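Local coordinates for protein arginine kinase (Cydia pomonella granulosis virus, PDB 6VVG) that probably acts as a viral serine/threonine protein kinase, known as PK-1, which binds adenine nucleotide and assembles side to side into a dimer, at residues A[54-57]-A[58-62]. Residues are numbered along the deposited sequence; the frame is centred on the assembly and turned at random.
Sequences STFN and SLEFD
Asn57 and Leu59 meet where the chain turns into helix 59-66, and they illustrate how an asparagine caps a helix start. With CG anti to the backbone N (chi1 174°), the amide swings forward over the turn, and its OD1 accepts from Leu59 N at 3.0 Å. The donor lies above the carbonyl plane, so the bond does not follow a lone pair, and Leu59 CB packs 3.4 Å from the same OD1. The backbone of Asn57 closes the turn as well, Glu60 N reaching Asn57 O at 2.9 Å with an N-H...O angle of 156°. The far side of the amide is tied down by ND2, which is hydrogen-bonded to the carbonyls of Gly162 and Ser164, and this double tether fixes the rotation of the cap.

Phe56 and Glu60 cross at about a right angle, yet the ring and carboxylate planes are only 15° apart. Two contacts lie on the same side of the Phe56 ring plane, CE1 3.6 Å from Glu60 OE1 and CE2 3.7 Å from Ser58 CA. An ordered water accepts from Asn57 N and donates to Glu60 OE1 at 2.6 Å, stitching the incoming loop to the acid. The other oxygen, OE2, forms the salt bridge to Lys49, which contacts AMP; this is consistent with the lysine-glutamate pair of active protein kinases, with helix 59-66 as the regulatory αC helix.

Around this turn, Phe56 and Glu60 lie against Leu89 of strand 87-92, Asn57 and Leu59 touch strand 165-166, and Phe61 meets Phe79 and Phe81 of the second subunit edge-to-face, placing the start of the helix in the dimer interface.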
ATOM      1  N   SER A  54      14.531   2.293   9.084  1.00 35.78           N
ATOM      2  CA  SER A  54      13.491   1.675   9.904  1.00 37.67           C
ATOM      3  C   SER A  54      12.368   2.647  10.254  1.00 38.95           C
ATOM      4  O   SER A  54      11.698   2.490  11.279  1.00 35.20           O
ATOM      5  CB  SER A  54      14.075   1.074  11.186  1.00 37.64           C
ATOM      6  OG  SER A  54      14.867  -0.069  10.916  1.00 43.94           O
ATOM      7  N   THR A  55      12.133   3.646   9.407  1.00 31.29           N
ATOM      8  CA  THR A  55      11.015   4.555   9.614  1.00 40.50           C
ATOM      9  C   THR A  55      10.114   4.696   8.395  1.00 27.06           C
ATOM     10  O   THR A  55       9.122   5.429   8.465  1.00 28.77           O
ATOM     11  CB  THR A  55      11.510   5.954  10.017  1.00 32.99           C
ATOM     12  OG1 THR A  55      12.424   6.447   9.030  1.00 42.42           O
ATOM     13  CG2 THR A  55      12.189   5.921  11.375  1.00 40.65           C
ATOM     14  N   PHE A  56      10.416   4.025   7.290  1.00 22.41           N
ATOM     15  CA  PHE A  56       9.701   4.299   6.052  1.00 20.64           C
ATOM     16  C   PHE A  56       8.303   3.695   6.071  1.00 24.83           C
ATOM     17  O   PHE A  56       8.119   2.536   6.458  1.00 20.53           O
ATOM     18  CB  PHE A  56      10.475   3.759   4.854  1.00 14.26           C
ATOM     19  CG  PHE A  56       9.961   4.254   3.535  1.00 23.32           C
ATOM     20  CD1 PHE A  56      10.004   5.601   3.230  1.00 22.12           C
ATOM     21  CD2 PHE A  56       9.425   3.378   2.605  1.00 19.47           C
ATOM     22  CE1 PHE A  56       9.531   6.070   2.025  1.00 28.38           C
ATOM     23  CE2 PHE A  56       8.949   3.843   1.391  1.00 24.71           C
ATOM     24  CZ  PHE A  56       9.003   5.190   1.102  1.00 28.15           C
ATOM     25  N   ASN A  57       7.322   4.487   5.642  1.00 13.27           N
ATOM     26  CA  ASN A  57       5.968   4.012   5.371  1.00 18.24           C
ATOM     27  C   ASN A  57       5.911   3.615   3.899  1.00 14.71           C
ATOM     28  O   ASN A  57       5.908   4.478   3.016  1.00 15.64           O
ATOM     29  CB  ASN A  57       4.946   5.098   5.701  1.00 16.81           C
ATOM     30  CG  ASN A  57       3.528   4.717   5.308  1.00 14.90           C
ATOM     31  OD1 ASN A  57       3.282   3.631   4.788  1.00 11.00           O
ATOM     32  ND2 ASN A  57       2.588   5.618   5.561  1.00 14.29           N
ATOM     33  N   SER A  58       5.868   2.305   3.633  1.00 16.44           N
ATOM     34  CA  SER A  58       5.963   1.830   2.255  1.00 11.72           C
ATOM     35  C   SER A  58       4.843   2.380   1.382  1.00 14.15           C
ATOM     36  O   SER A  58       5.013   2.509   0.165  1.00 13.69           O
ATOM     37  CB  SER A  58       5.957   0.301   2.227  1.00 15.82           C
ATOM     38  OG  SER A  58       4.704  -0.220   2.639  1.00 18.68           O
ATOM     39  N   LEU A  59       3.695   2.711   1.976  1.00 12.33           N
ATOM     40  CA  LEU A  59       2.585   3.236   1.190  1.00 12.00           C
ATOM     41  C   LEU A  59       2.911   4.579   0.549  1.00 11.53           C
ATOM     42  O   LEU A  59       2.254   4.963  -0.426  1.00  9.98           O
ATOM     43  CB  LEU A  59       1.342   3.376   2.066  1.00 15.23           C
ATOM     44  CG  LEU A  59      -0.011   3.247   1.366  1.00 18.67           C
ATOM     45  CD1 LEU A  59      -0.204   1.831   0.855  1.00 16.06           C
ATOM     46  CD2 LEU A  59      -1.146   3.650   2.298  1.00 22.99           C
ATOM     47  N   GLU A  60       3.898   5.305   1.077  1.00 11.33           N
ATOM     48  CA  GLU A  60       4.299   6.564   0.457  1.00  9.19           C
ATOM     49  C   GLU A  60       4.719   6.346  -0.990  1.00 12.73           C
ATOM     50  O   GLU A  60       4.434   7.176  -1.861  1.00 13.37           O
ATOM     51  CB  GLU A  60       5.432   7.205   1.258  1.00 12.90           C
ATOM     52  CG  GLU A  60       5.866   8.566   0.739  1.00 14.06           C
ATOM     53  CD  GLU A  60       6.790   9.297   1.696  1.00 16.00           C
ATOM     54  OE1 GLU A  60       7.185   8.704   2.724  1.00 15.52           O
ATOM     55  OE2 GLU A  60       7.123  10.469   1.415  1.00 14.57           O
ATOM     56  N   PHE A  61       5.387   5.225  -1.268  1.00 11.19           N
ATOM     57  CA  PHE A  61       5.759   4.900  -2.641  1.00 11.38           C
ATOM     58  C   PHE A  61       4.521   4.708  -3.509  1.00 10.32           C
ATOM     59  O   PHE A  61       4.441   5.232  -4.624  1.00 11.78           O
ATOM     60  CB  PHE A  61       6.637   3.644  -2.648  1.00 11.18           C
ATOM     61  CG  PHE A  61       6.989   3.151  -4.025  1.00 12.50           C
ATOM     62  CD1 PHE A  61       7.832   3.885  -4.843  1.00 17.20           C
ATOM     63  CD2 PHE A  61       6.478   1.954  -4.496  1.00 10.00           C
ATOM     64  CE1 PHE A  61       8.157   3.436  -6.109  1.00 12.01           C
ATOM     65  CE2 PHE A  61       6.799   1.499  -5.761  1.00 16.98           C
ATOM     66  CZ  PHE A  61       7.639   2.244  -6.570  1.00 14.21           C
ATOM     67  N   ASP A  62       3.532   3.968  -3.001  1.00 12.09           N
ATOM     68  CA  ASP A  62       2.343   3.676  -3.795  1.00 11.47           C
ATOM     69  C   ASP A  62       1.617   4.950  -4.208  1.00 12.30           C
ATOM     70  O   ASP A  62       1.146   5.064  -5.347  1.00 12.26           O
ATOM     71  CB  ASP A  62       1.392   2.768  -3.015  1.00 13.16           C
ATOM     72  CG  ASP A  62       2.044   1.476  -2.577  1.00 17.37           C
ATOM     73  OD1 ASP A  62       3.037   1.542  -1.828  1.00 15.95           O
ATOM     74  OD2 ASP A  62       1.562   0.395  -2.982  1.00 19.04           O
TER
HETATM   75  O   HOH W   1       7.649   7.254   4.848  1.00 22.56           O